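PDB 5CWW: nucleoporin NUP82 from Chaetomium thermophilum, which probably serves as a structural component of the nuclear pore complex and helps dock transport factors, this chain being its N-terminal beta-propeller domain. Local coordinates for residues Thr271-Met276 and Ile392-Glu397. Sequence-based numbering, arbitrary orientation.
Sequences TLWLAM and IYVIGE
Trp-273 and Ala-275 of strand 272-276 face Ile-392 and Val-394 of strand 389-395; the axes of segments 272-276 and 392-395 come within 7.5 Å and run roughly antiparallel, at 151°. No hydrogen bond joins them. They lie in different sheets, consistent with adjacent blades of a beta-propeller, and meet mainly through side chains. Val-394 CG2 sits over one face of the Trp-273 indole, 3.6 Å above its plane and offset toward the rim, a CH-pi contact. The two side chains cross at about a right angle. CG1 of the same valine lies 3.9 Å from Trp-273 NE1. With CG anti to the carbonyl carbon (chi1 -74°), the indole turns this face to the valine. Ile-392 extends its CG1 branch anti to the backbone N (chi1 -179°), and CD1 ends 3.9 Å from Trp-273 CB. At the root of that side chain, Ile-392 CB meets Ala-275 CB at 3.8 Å. The CA atoms of Ala-275 and Ile-392 are 6.1 Å apart, consistent with the small alanine allowing a close approach. Phe-373 meets the indole too, and Ile-428 of strand 427-432 touches both Trp-273 and Val-394. An alanine at Trp-273 would keep the CB that meets Ile-392, but would probably leave both Val-394 methyls and Phe-373 without the indole and open a gap between them. The touching residues are buried and their side-chain contacts apolar, so close fit and exclusion of water hold these sheets together here.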
# COMPACT_ATOMS: atom_id res chain seq x y z
N THR B 271 -9.04 6.35 -3.50
CA THR B 271 -8.95 5.30 -2.49
C THR B 271 -7.58 4.66 -2.51
O THR B 271 -7.19 4.04 -3.50
CB THR B 271 -10.03 4.23 -2.69
OG1 THR B 271 -11.32 4.85 -2.75
CG2 THR B 271 -10.00 3.22 -1.54
N LEU B 272 -6.84 4.80 -1.41
CA LEU B 272 -5.57 4.10 -1.25
C LEU B 272 -5.81 2.78 -0.55
O LEU B 272 -6.41 2.73 0.53
CB LEU B 272 -4.57 4.95 -0.46
CG LEU B 272 -3.19 4.31 -0.26
CD1 LEU B 272 -2.47 4.15 -1.59
CD2 LEU B 272 -2.35 5.14 0.71
N TRP B 273 -5.37 1.70 -1.18
CA TRP B 273 -5.49 0.36 -0.63
C TRP B 273 -4.15 -0.10 -0.09
O TRP B 273 -3.11 0.16 -0.70
CB TRP B 273 -5.99 -0.61 -1.70
CG TRP B 273 -7.44 -0.47 -2.04
CD1 TRP B 273 -7.99 0.36 -2.98
CD2 TRP B 273 -8.54 -1.17 -1.44
NE1 TRP B 273 -9.36 0.20 -3.01
CE2 TRP B 273 -9.72 -0.73 -2.07
CE3 TRP B 273 -8.63 -2.14 -0.44
CZ2 TRP B 273 -10.98 -1.21 -1.73
CZ3 TRP B 273 -9.88 -2.63 -0.10
CH2 TRP B 273 -11.04 -2.16 -0.74
N LEU B 274 -4.17 -0.81 1.04
CA LEU B 274 -2.94 -1.31 1.65
C LEU B 274 -3.06 -2.77 2.07
O LEU B 274 -4.11 -3.21 2.54
CB LEU B 274 -2.57 -0.47 2.87
CG LEU B 274 -2.35 1.02 2.64
CD1 LEU B 274 -3.62 1.81 2.97
CD2 LEU B 274 -1.17 1.51 3.46
N ALA B 275 -1.95 -3.49 1.93
CA ALA B 275 -1.86 -4.87 2.37
C ALA B 275 -0.70 -5.03 3.34
O ALA B 275 0.44 -4.66 3.04
CB ALA B 275 -1.69 -5.80 1.18
N MET B 276 -1.01 -5.58 4.51
CA MET B 276 -0.02 -5.83 5.55
C MET B 276 0.53 -7.24 5.42
O MET B 276 -0.16 -8.14 4.95
CB MET B 276 -0.65 -5.64 6.94
CG MET B 276 -1.41 -4.34 7.11
SD MET B 276 -0.35 -2.88 7.03
CE MET B 276 -1.55 -1.58 7.25
N ILE B 392 -0.56 -6.31 -3.42
CA ILE B 392 -1.97 -6.03 -3.59
C ILE B 392 -2.17 -5.31 -4.92
O ILE B 392 -1.35 -4.47 -5.31
CB ILE B 392 -2.53 -5.17 -2.43
CG1 ILE B 392 -4.03 -4.92 -2.63
CG2 ILE B 392 -1.76 -3.86 -2.30
CD1 ILE B 392 -4.73 -4.33 -1.42
N TYR B 393 -3.23 -5.67 -5.63
CA TYR B 393 -3.54 -5.08 -6.93
C TYR B 393 -5.04 -4.90 -7.06
O TYR B 393 -5.79 -5.87 -6.99
CB TYR B 393 -3.00 -5.96 -8.06
CG TYR B 393 -3.41 -5.51 -9.44
CD1 TYR B 393 -2.87 -4.37 -10.01
CD2 TYR B 393 -4.35 -6.23 -10.17
CE1 TYR B 393 -3.24 -3.96 -11.28
CE2 TYR B 393 -4.73 -5.83 -11.43
CZ TYR B 393 -4.17 -4.69 -11.98
OH TYR B 393 -4.55 -4.29 -13.24
N VAL B 394 -5.46 -3.66 -7.24
CA VAL B 394 -6.88 -3.32 -7.24
C VAL B 394 -7.34 -2.79 -8.58
O VAL B 394 -6.79 -1.82 -9.10
CB VAL B 394 -7.20 -2.29 -6.15
CG1 VAL B 394 -8.70 -2.00 -6.11
CG2 VAL B 394 -6.72 -2.78 -4.79
N ILE B 395 -8.36 -3.43 -9.14
CA ILE B 395 -9.00 -2.96 -10.35
C ILE B 395 -10.24 -2.18 -9.95
O ILE B 395 -11.22 -2.75 -9.47
CB ILE B 395 -9.37 -4.12 -11.28
CG1 ILE B 395 -8.15 -5.00 -11.55
CG2 ILE B 395 -9.93 -3.59 -12.60
CD1 ILE B 395 -8.47 -6.34 -12.15
N GLY B 396 -10.19 -0.86 -10.13
CA GLY B 396 -11.28 -0.00 -9.69
C GLY B 396 -12.55 -0.24 -10.48
O GLY B 396 -12.50 -0.61 -11.65
N GLU B 397 -13.68 -0.02 -9.83
CA GLU B 397 -14.97 -0.02 -10.50
C GLU B 397 -14.92 0.95 -11.67
O GLU B 397 -14.24 1.97 -11.59
CB GLU B 397 -16.09 0.37 -9.54
CG GLU B 397 -15.85 1.70 -8.84
CD GLU B 397 -17.11 2.29 -8.24
OE1 GLU B 397 -18.16 2.30 -8.92
OE2 GLU B 397 -17.05 2.76 -7.09